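Long-range contacts in uncharacterized protein (Leishmania major, PDB 2B4W), which is of unknown function but belongs to a family grouped with the beta-fructosidase clan, and so probably shares the beta-propeller architecture of its carbohydrate-active relatives: residues Pro36-Lys40 with Gly117-Glu121; Leu81-Tyr85 with Gly112-Arg116; Arg136-Gln141 with Val192-Leu197; Val203-Gly207 with Tyr295-Gly299. All coordinates share one frame; numbering follows the deposited sequence.

Contact 1. Residues Pro36-Lys40 with Gly117-Glu121; sequences PFSYK and GTPDE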
# COMPACT_ATOMS: atom_id res chain seq x y z
N PRO A 36 -1.71 6.11 -5.82
CA PRO A 36 -2.46 7.24 -6.36
C PRO A 36 -3.89 6.88 -6.75
O PRO A 36 -4.24 5.72 -6.93
CB PRO A 36 -1.66 7.60 -7.63
CG PRO A 36 -0.27 7.20 -7.22
CD PRO A 36 -0.49 5.84 -6.59
N PHE A 37 -4.74 7.91 -6.91
CA PHE A 37 -6.14 7.68 -7.25
C PHE A 37 -6.59 8.92 -8.03
O PHE A 37 -5.76 9.83 -8.14
CB PHE A 37 -7.06 7.48 -6.05
CG PHE A 37 -7.10 8.65 -5.07
CD1 PHE A 37 -6.11 8.84 -4.11
CD2 PHE A 37 -8.14 9.55 -5.11
CE1 PHE A 37 -6.18 9.91 -3.23
CE2 PHE A 37 -8.23 10.62 -4.24
CZ PHE A 37 -7.24 10.80 -3.28
N SER A 38 -7.81 8.96 -8.54
CA SER A 38 -8.26 10.18 -9.21
C SER A 38 -9.57 10.67 -8.61
O SER A 38 -10.41 9.88 -8.17
CB SER A 38 -8.41 9.92 -10.72
OG SER A 38 -9.76 10.11 -11.11
N TYR A 39 -9.76 11.98 -8.59
CA TYR A 39 -10.95 12.60 -8.04
C TYR A 39 -11.09 13.98 -8.69
O TYR A 39 -10.06 14.63 -8.89
CB TYR A 39 -10.84 12.66 -6.53
CG TYR A 39 -12.00 13.21 -5.75
CD1 TYR A 39 -13.23 12.57 -5.76
CD2 TYR A 39 -11.87 14.37 -4.99
CE1 TYR A 39 -14.32 13.05 -5.04
CE2 TYR A 39 -12.95 14.86 -4.28
CZ TYR A 39 -14.16 14.20 -4.31
OH TYR A 39 -15.23 14.69 -3.59
N LYS A 40 -12.31 14.36 -9.03
CA LYS A 40 -12.60 15.68 -9.60
C LYS A 40 -11.64 16.05 -10.73
O LYS A 40 -11.20 17.19 -10.90
CB LYS A 40 -12.59 16.77 -8.52
CG LYS A 40 -13.86 16.95 -7.70
CD LYS A 40 -13.65 17.93 -6.55
CE LYS A 40 -14.96 18.29 -5.85
NZ LYS A 40 -14.82 18.67 -4.42
N GLY A 117 -16.36 7.27 2.62
CA GLY A 117 -16.93 8.48 2.06
C GLY A 117 -16.39 8.83 0.69
O GLY A 117 -16.20 7.98 -0.18
N THR A 118 -16.18 10.13 0.52
CA THR A 118 -15.49 10.69 -0.63
C THR A 118 -14.13 11.16 -0.14
O THR A 118 -13.98 11.34 1.06
CB THR A 118 -16.35 11.81 -1.25
OG1 THR A 118 -15.88 12.14 -2.56
CG2 THR A 118 -16.20 13.07 -0.42
N PRO A 119 -13.13 11.32 -0.99
CA PRO A 119 -11.73 11.62 -0.60
C PRO A 119 -11.60 12.97 0.13
O PRO A 119 -10.57 13.14 0.80
CB PRO A 119 -10.99 11.71 -1.94
CG PRO A 119 -11.82 10.83 -2.84
CD PRO A 119 -13.24 11.14 -2.42
N ASP A 120 -12.64 13.73 0.01
CA ASP A 120 -12.97 15.02 0.53
C ASP A 120 -13.77 14.99 1.84
O ASP A 120 -13.72 15.94 2.62
CB ASP A 120 -13.84 15.77 -0.51
CG ASP A 120 -13.21 16.92 -1.20
OD1 ASP A 120 -12.46 17.75 -0.64
OD2 ASP A 120 -13.57 17.14 -2.39
N GLU A 121 -14.52 13.91 2.04
CA GLU A 121 -15.34 13.75 3.24
C GLU A 121 -15.34 12.30 3.74
O GLU A 121 -16.16 11.47 3.35
CB GLU A 121 -16.78 14.19 2.99
CG GLU A 121 -17.01 15.69 2.91
CD GLU A 121 -18.34 16.06 2.27
OE1 GLU A 121 -19.40 15.92 2.93
OE2 GLU A 121 -18.33 16.48 1.09

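Contact 2. Residues Leu81-Tyr85 with Gly112-Arg116; sequences LEDPY and GYFYR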
# COMPACT_ATOMS: atom_id res chain seq x y z
N LEU A 81 -2.59 9.95 11.44
CA LEU A 81 -2.25 8.58 11.13
C LEU A 81 -0.90 8.51 10.42
O LEU A 81 -0.42 9.53 9.96
CB LEU A 81 -3.33 7.94 10.24
CG LEU A 81 -4.79 8.05 10.63
CD1 LEU A 81 -5.71 7.96 9.42
CD2 LEU A 81 -5.16 6.99 11.66
N GLU A 82 -0.37 7.29 10.33
CA GLU A 82 0.73 6.84 9.53
C GLU A 82 0.26 5.95 8.37
O GLU A 82 -0.83 5.39 8.43
CB GLU A 82 1.74 6.01 10.36
CG GLU A 82 2.07 6.62 11.71
CD GLU A 82 3.09 5.82 12.50
OE1 GLU A 82 3.19 4.59 12.30
OE2 GLU A 82 3.79 6.46 13.31
N ASP A 83 1.11 5.79 7.36
CA ASP A 83 0.93 4.84 6.27
C ASP A 83 -0.49 4.76 5.73
O ASP A 83 -1.17 3.76 5.95
CB ASP A 83 1.31 3.43 6.73
CG ASP A 83 2.72 3.39 7.28
OD1 ASP A 83 3.44 4.37 7.03
OD2 ASP A 83 3.05 2.39 7.95
N PRO A 84 -0.92 5.81 5.04
CA PRO A 84 -2.31 5.81 4.53
C PRO A 84 -2.50 4.81 3.39
O PRO A 84 -1.55 4.37 2.75
CB PRO A 84 -2.50 7.24 4.06
CG PRO A 84 -1.13 7.76 3.80
CD PRO A 84 -0.16 7.01 4.66
N TYR A 85 -3.73 4.39 3.15
CA TYR A 85 -4.08 3.36 2.18
C TYR A 85 -5.55 3.44 1.79
O TYR A 85 -6.41 3.82 2.58
CB TYR A 85 -3.79 1.94 2.64
CG TYR A 85 -4.40 1.44 3.91
CD1 TYR A 85 -3.75 1.74 5.11
CD2 TYR A 85 -5.57 0.69 3.95
CE1 TYR A 85 -4.28 1.30 6.31
CE2 TYR A 85 -6.09 0.25 5.16
CZ TYR A 85 -5.44 0.56 6.33
OH TYR A 85 -5.91 0.15 7.55
N GLY A 112 -5.35 -0.16 13.07
CA GLY A 112 -5.79 0.20 11.72
C GLY A 112 -7.17 0.86 11.84
O GLY A 112 -8.09 0.16 12.25
N TYR A 113 -7.28 2.13 11.52
CA TYR A 113 -8.48 2.94 11.49
C TYR A 113 -9.05 3.06 10.07
O TYR A 113 -8.28 3.30 9.14
CB TYR A 113 -8.23 4.37 11.98
CG TYR A 113 -8.38 4.68 13.44
CD1 TYR A 113 -8.26 3.71 14.43
CD2 TYR A 113 -8.65 5.99 13.81
CE1 TYR A 113 -8.40 4.06 15.76
CE2 TYR A 113 -8.79 6.34 15.14
CZ TYR A 113 -8.67 5.37 16.11
OH TYR A 113 -8.82 5.74 17.42
N PHE A 114 -10.37 2.93 9.95
CA PHE A 114 -11.08 2.91 8.67
C PHE A 114 -12.17 3.99 8.66
O PHE A 114 -12.90 4.15 9.64
CB PHE A 114 -11.73 1.56 8.37
CG PHE A 114 -10.75 0.47 7.97
CD1 PHE A 114 -10.08 -0.27 8.93
CD2 PHE A 114 -10.52 0.22 6.62
CE1 PHE A 114 -9.19 -1.25 8.55
CE2 PHE A 114 -9.65 -0.78 6.24
CZ PHE A 114 -8.97 -1.49 7.20
N TYR A 115 -12.24 4.68 7.55
CA TYR A 115 -13.08 5.80 7.22
C TYR A 115 -13.74 5.52 5.87
O TYR A 115 -13.14 4.85 5.02
CB TYR A 115 -12.34 7.13 7.08
CG TYR A 115 -11.45 7.49 8.24
CD1 TYR A 115 -10.30 6.76 8.48
CD2 TYR A 115 -11.77 8.55 9.09
CE1 TYR A 115 -9.48 7.06 9.54
CE2 TYR A 115 -10.94 8.86 10.16
CZ TYR A 115 -9.80 8.11 10.37
OH TYR A 115 -8.94 8.38 11.41
N ARG A 116 -14.94 6.04 5.70
CA ARG A 116 -15.62 5.85 4.42
C ARG A 116 -16.16 7.19 3.93
O ARG A 116 -16.38 8.13 4.70
CB ARG A 116 -16.74 4.82 4.52
CG ARG A 116 -17.84 5.19 5.51
CD ARG A 116 -18.69 3.97 5.83
NE ARG A 116 -19.61 3.70 4.73
CZ ARG A 116 -20.22 2.55 4.48
NH1 ARG A 116 -20.05 1.49 5.26
NH2 ARG A 116 -21.03 2.46 3.42

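Contact 3. Residues Arg136-Gln141 with Val192-Leu197; sequences RVLQLQ and VNQAYL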
# COMPACT_ATOMS: atom_id res chain seq x y z
N ARG A 136 -5.83 -4.63 5.04
CA ARG A 136 -6.25 -4.20 3.72
C ARG A 136 -7.50 -4.91 3.22
O ARG A 136 -7.81 -6.06 3.55
CB ARG A 136 -5.18 -4.44 2.65
CG ARG A 136 -3.87 -3.71 2.81
CD ARG A 136 -4.10 -2.23 3.05
NE ARG A 136 -2.87 -1.45 3.18
CZ ARG A 136 -2.28 -1.09 4.30
NH1 ARG A 136 -2.74 -1.41 5.51
NH2 ARG A 136 -1.16 -0.38 4.26
N VAL A 137 -8.23 -4.19 2.36
CA VAL A 137 -9.44 -4.77 1.81
C VAL A 137 -9.54 -4.52 0.31
O VAL A 137 -8.83 -3.66 -0.20
CB VAL A 137 -10.71 -4.17 2.44
CG1 VAL A 137 -10.64 -4.26 3.96
CG2 VAL A 137 -10.93 -2.71 2.03
N LEU A 138 -10.48 -5.25 -0.27
CA LEU A 138 -10.99 -5.03 -1.60
C LEU A 138 -12.37 -5.68 -1.80
O LEU A 138 -12.81 -6.55 -1.08
CB LEU A 138 -10.07 -5.54 -2.70
CG LEU A 138 -9.77 -6.98 -3.07
CD1 LEU A 138 -10.82 -7.85 -3.70
CD2 LEU A 138 -8.67 -6.92 -4.16
N GLN A 139 -12.98 -5.23 -2.89
CA GLN A 139 -14.22 -5.84 -3.37
C GLN A 139 -13.93 -6.98 -4.33
O GLN A 139 -13.19 -6.76 -5.30
CB GLN A 139 -15.05 -4.76 -4.08
CG GLN A 139 -16.41 -5.31 -4.53
CD GLN A 139 -17.44 -4.22 -4.25
OE1 GLN A 139 -17.12 -3.07 -4.51
NE2 GLN A 139 -18.60 -4.60 -3.73
N LEU A 140 -14.47 -8.16 -4.06
CA LEU A 140 -14.25 -9.39 -4.81
C LEU A 140 -15.15 -9.48 -6.03
O LEU A 140 -16.05 -8.66 -6.21
CB LEU A 140 -14.47 -10.64 -3.94
CG LEU A 140 -13.50 -10.80 -2.76
CD1 LEU A 140 -13.98 -11.83 -1.75
CD2 LEU A 140 -12.11 -11.17 -3.26
N GLN A 141 -14.89 -10.48 -6.87
CA GLN A 141 -15.67 -10.60 -8.11
C GLN A 141 -17.17 -10.56 -7.93
O GLN A 141 -17.96 -9.92 -8.62
CB GLN A 141 -15.23 -11.91 -8.79
CG GLN A 141 -15.64 -11.98 -10.25
CD GLN A 141 -15.27 -13.28 -10.95
OE1 GLN A 141 -15.60 -14.37 -10.50
NE2 GLN A 141 -14.59 -13.13 -12.09
N VAL A 192 0.41 -6.99 2.81
CA VAL A 192 -0.29 -6.52 1.64
C VAL A 192 -0.44 -5.01 1.81
O VAL A 192 -0.76 -4.53 2.89
CB VAL A 192 -1.65 -7.19 1.45
CG1 VAL A 192 -2.40 -6.53 0.28
CG2 VAL A 192 -1.51 -8.68 1.20
N ASN A 193 -0.18 -4.27 0.75
CA ASN A 193 -0.28 -2.82 0.77
C ASN A 193 -1.42 -2.37 -0.13
O ASN A 193 -2.13 -1.43 0.16
CB ASN A 193 1.04 -2.18 0.35
CG ASN A 193 2.09 -2.28 1.45
OD1 ASN A 193 2.88 -3.21 1.47
ND2 ASN A 193 2.03 -1.30 2.34
N GLN A 194 -1.60 -3.07 -1.26
CA GLN A 194 -2.72 -2.80 -2.15
C GLN A 194 -3.10 -4.12 -2.83
O GLN A 194 -2.24 -4.78 -3.42
CB GLN A 194 -2.38 -1.71 -3.16
CG GLN A 194 -3.56 -1.16 -3.96
CD GLN A 194 -4.43 -0.29 -3.08
OE1 GLN A 194 -3.93 0.34 -2.15
NE2 GLN A 194 -5.73 -0.24 -3.33
N ALA A 195 -4.39 -4.45 -2.69
CA ALA A 195 -5.04 -5.57 -3.35
C ALA A 195 -5.91 -5.13 -4.53
O ALA A 195 -6.60 -4.12 -4.56
CB ALA A 195 -5.87 -6.41 -2.39
N TYR A 196 -5.87 -5.95 -5.58
CA TYR A 196 -6.53 -5.75 -6.85
C TYR A 196 -7.38 -6.96 -7.23
O TYR A 196 -6.93 -8.08 -6.99
CB TYR A 196 -5.51 -5.54 -7.98
CG TYR A 196 -4.65 -4.30 -7.73
CD1 TYR A 196 -3.55 -4.33 -6.90
CD2 TYR A 196 -5.00 -3.09 -8.34
CE1 TYR A 196 -2.78 -3.21 -6.67
CE2 TYR A 196 -4.24 -1.97 -8.12
CZ TYR A 196 -3.13 -2.03 -7.29
OH TYR A 196 -2.39 -0.89 -7.06
N LEU A 197 -8.54 -6.69 -7.81
CA LEU A 197 -9.34 -7.76 -8.38
C LEU A 197 -8.94 -7.99 -9.84
O LEU A 197 -8.89 -7.06 -10.64
CB LEU A 197 -10.84 -7.46 -8.34
CG LEU A 197 -11.76 -8.42 -9.11
CD1 LEU A 197 -11.74 -9.78 -8.43
CD2 LEU A 197 -13.19 -7.88 -9.19
O HOH W 1 0.20 1.05 1.90
O HOH W 2 -6.12 -3.24 -0.62
O HOH W 3 -8.46 -2.56 -3.00

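Contact 4. Residues Val203-Gly207 with Tyr295-Gly299; sequences VGCIG and YPFKG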
# COMPACT_ATOMS: atom_id res chain seq x y z
N VAL A 203 -7.03 -12.68 -6.79
CA VAL A 203 -6.64 -11.39 -6.21
C VAL A 203 -5.15 -11.12 -6.39
O VAL A 203 -4.31 -11.86 -5.90
CB VAL A 203 -7.00 -11.33 -4.72
CG1 VAL A 203 -6.49 -10.02 -4.11
CG2 VAL A 203 -8.50 -11.47 -4.52
N GLY A 204 -4.86 -10.03 -7.09
CA GLY A 204 -3.53 -9.51 -7.24
C GLY A 204 -3.14 -8.67 -6.04
O GLY A 204 -3.73 -7.62 -5.79
N CYS A 205 -2.14 -9.11 -5.28
CA CYS A 205 -1.64 -8.25 -4.22
C CYS A 205 -0.25 -7.69 -4.50
O CYS A 205 0.68 -8.35 -5.00
CB CYS A 205 -1.60 -8.97 -2.87
SG CYS A 205 -3.10 -9.87 -2.45
N ILE A 206 -0.13 -6.40 -4.13
CA ILE A 206 1.14 -5.70 -4.08
C ILE A 206 1.49 -5.47 -2.62
O ILE A 206 0.69 -4.92 -1.88
CB ILE A 206 1.07 -4.36 -4.84
CG1 ILE A 206 0.71 -4.54 -6.32
CG2 ILE A 206 2.34 -3.54 -4.68
CD1 ILE A 206 1.76 -5.36 -7.05
N GLY A 207 2.67 -5.90 -2.16
CA GLY A 207 2.97 -5.65 -0.75
C GLY A 207 4.44 -5.59 -0.44
O GLY A 207 5.25 -5.22 -1.28
N TYR A 295 3.88 -5.78 -16.03
CA TYR A 295 2.69 -6.25 -15.35
C TYR A 295 3.03 -7.45 -14.47
O TYR A 295 3.51 -8.49 -14.92
CB TYR A 295 1.60 -6.66 -16.32
CG TYR A 295 0.28 -7.03 -15.68
CD1 TYR A 295 -0.43 -6.13 -14.92
CD2 TYR A 295 -0.26 -8.31 -15.83
CE1 TYR A 295 -1.65 -6.45 -14.34
CE2 TYR A 295 -1.48 -8.66 -15.25
CZ TYR A 295 -2.16 -7.72 -14.51
OH TYR A 295 -3.37 -8.03 -13.93
N PRO A 296 2.78 -7.32 -13.18
CA PRO A 296 3.21 -8.38 -12.27
C PRO A 296 2.22 -9.50 -11.97
O PRO A 296 2.48 -10.32 -11.08
CB PRO A 296 3.43 -7.55 -10.99
CG PRO A 296 2.35 -6.53 -11.04
CD PRO A 296 2.14 -6.19 -12.49
N PHE A 297 1.08 -9.60 -12.64
CA PHE A 297 0.18 -10.72 -12.38
C PHE A 297 -0.05 -11.49 -13.69
O PHE A 297 -1.11 -12.10 -13.88
CB PHE A 297 -1.16 -10.25 -11.82
CG PHE A 297 -1.13 -9.23 -10.70
CD1 PHE A 297 -0.42 -9.48 -9.54
CD2 PHE A 297 -1.79 -8.02 -10.81
CE1 PHE A 297 -0.38 -8.56 -8.50
CE2 PHE A 297 -1.75 -7.09 -9.78
CZ PHE A 297 -1.03 -7.35 -8.63
N LYS A 298 0.96 -11.42 -14.55
CA LYS A 298 0.93 -12.06 -15.86
C LYS A 298 0.40 -13.48 -15.78
O LYS A 298 0.79 -14.29 -14.94
CB LYS A 298 2.32 -12.02 -16.50
N GLY A 299 -0.53 -13.77 -16.68
CA GLY A 299 -1.15 -15.07 -16.76
C GLY A 299 -2.29 -15.24 -15.79
O GLY A 299 -2.96 -16.28 -15.82

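Contact 1. Residues Pro36-Lys40 with Gly117-Glu121
Phe37 opens the contact with its CE2 atom, which lies 3.8 Å from CB of Pro119. Two residues on, Tyr39 is the main contributor: its CG turned away from the backbone N (chi1 -177°), the ring reaches across to the turn and offers one face to Pro119. CD of Pro119 sits above that face, toward the rim, in a CH-pi contact 3.7 Å from the ring centroid, while CG of Lys40 lies above the opposite face. The phenol OH meets OG1 of Thr118 at 2.8 Å in a weak hydrogen bond. At the ring edge, OD2 of Asp120 lies in the ring plane, 3.0 Å from Tyr39 CE2. Lys40 runs its extended chain toward the turn, and NZ makes a 2.8 Å salt bridge to the same Asp120 OD2, meeting it nearly along the C-O bond. Proline and aspartate are presented side by side by a type I beta turn from Thr118 to Glu121, linking strands 110-116 and 121-127. Strand 37-39 lies between strands 42-50 and 308-309; Phe309 touches both Tyr39 and Pro119, Met93 of strand 92-100 touches Phe37 and Pro119, and Tyr46 of strand 42-50 hydrogen-bonds Pro119 O.

Contact 2. Residues Leu81-Tyr85 with Gly112-Arg116
Tyr85 and Phe114 meet as an offset edge-to-face pair, the edge of the tyrosine toward the face of the phenylalanine, with ring planes at 81° and centroids 5.7 Å apart. The touching side of Tyr85 is its CE2 edge and the hydroxyl: CE2 is 3.9 Å from Phe114 CE2, and OH comes closer, 3.5 Å from Phe114 CZ. The phenylalanine CZ and the carbonyl O of Asp83 both lie in the plane of the tyrosine ring, at its rim; Arg136 makes a cation-pi contact with the same ring. For Tyr85, CG stands between the backbone N and the carbonyl carbon (chi1 56°), and only the far part of the ring arrives at Phe114. In the second aromatic cluster the Tyr113 ring has OH of Tyr115 in plane at its edge and packs against Tyr124.

Tyr85 and the aromatic residues of 112-116 belong to an antiparallel four-stranded sheet in which strand 92-100 runs between 84-89 and 110-116, so the contact spans a strand and has no hydrogen bond of its own. Such a meander is consistent with one blade of a beta-propeller. Alternate residues of 112-116 point to opposite faces: Phe114 meets Tyr85 on one, while Tyr113 and Tyr115 meet Leu81, the chain turning a corner at Asp83, between Leu81 and Tyr85. Both Leu81 methyls lie near Tyr115 OH, CD1 at 3.8 Å, while CD2 also packs on CB of Tyr113 at 4.0 Å; the leucine and Tyr115 approach from opposite directions.

Contact 3. Residues Arg136-Gln141 with Val192-Leu197
Arg136, Leu197 and Leu138 give up the most surface here. The arginine chain bends at chi2 (-50°) and brings its guanidinium to the carbonyls of Val192 and Asn193, one over its face and the other at its edge. NE donates to Asn193 O at 3.1 Å, a moderately bent bond (149°) that lies in the guanidinium plane but comes from above the carbonyl plane. Val192 O is the one over the face, and NH2 and Asn193 ND2 both donate to one bridging water. The other end of that amide, OD1, is taken by His208.

Leu138 pushes CD2 directly onto the backbone opposite, 3.3 Å from both Ala195 C and Tyr196 N and 3.4 Å from Ala195 CB, which is tight packing. Beside it, two waters donate to Val137 O; one accepts from Ala195 N and the other donates to Ala195 O.

Leu197 closes the far end. Its CB lies 3.9 Å from Gln139 O, and its CD1 is 3.6 Å from Gln141 N.

Segments 136-139 and 194-197 run nearly parallel (15°), their axes 6.6 Å apart at closest approach, yet they belong to different antiparallel sheets and are joined by side chains and water. A classic beta bulge, Asn193 and Gln194 both facing Ile206, interrupts strand 188-198. Side-by-side strands from successive sheets, running the same way, are consistent with inner strands lining the axis of a beta-propeller.

Contact 4. Residues Val203-Gly207 with Tyr295-Gly299
Phe297 lays one face on the backbone of Gly204, whose CA makes a CH-pi contact 3.6 Å from the ring centroid and 17° off its normal. Having no side chain, the glycine lets the ring settle directly on the strand. Over the opposite face lies CG of Pro296, centred on the ring, so the phenylalanine is sandwiched between its own neighbour in the loop and strand 203-211. With CG turned away from the carbonyl carbon (chi1 -46°), the ring points at the strand.

Polar atoms meet the ring at its edge. Cys205 O lies in the ring plane, 3.7 Å from Phe297 CE1, and OH of Tyr295 is also in plane at the rim; that hydroxyl is hydrogen-bonded to Gly301 O.

The purely apolar contacts belong to Ile206. CD1 reaches Phe297 CZ at 3.8 Å, the two side chains meeting at about a right angle, and also touches Pro296 CG at 4.2 Å. Around them Ile269 packs on both Ile206 and Phe297, and Val230 and Leu198 on the phenylalanine.

No hydrogen bond crosses between the segments, although all five touching residues are buried. Between these two segments the hold is therefore one of shape and dispersion, through a ring covered on both faces.

In the fold
From the N terminus, contact 1 closes the first long loop, bringing the turn after strand 110-116 back to strand 37-39. Contact 2 is nested within it, and its second segment runs straight into the second segment of contact 1. Contacts 3 and 4 follow in series, and no loops cross. Contact 3 joins strand 136-139 to strand 188-198, and touches contact 2 where Arg136 NH1 lies 3.2 Å from Tyr85 CE1. Strand 203-211, next in chain and sheet, pairs with the contact 3 strand and begins contact 4, which returns the loop after strand 287-293 to that sheet. Contacts 2 and 4 lie on opposite sides of the chain's centre.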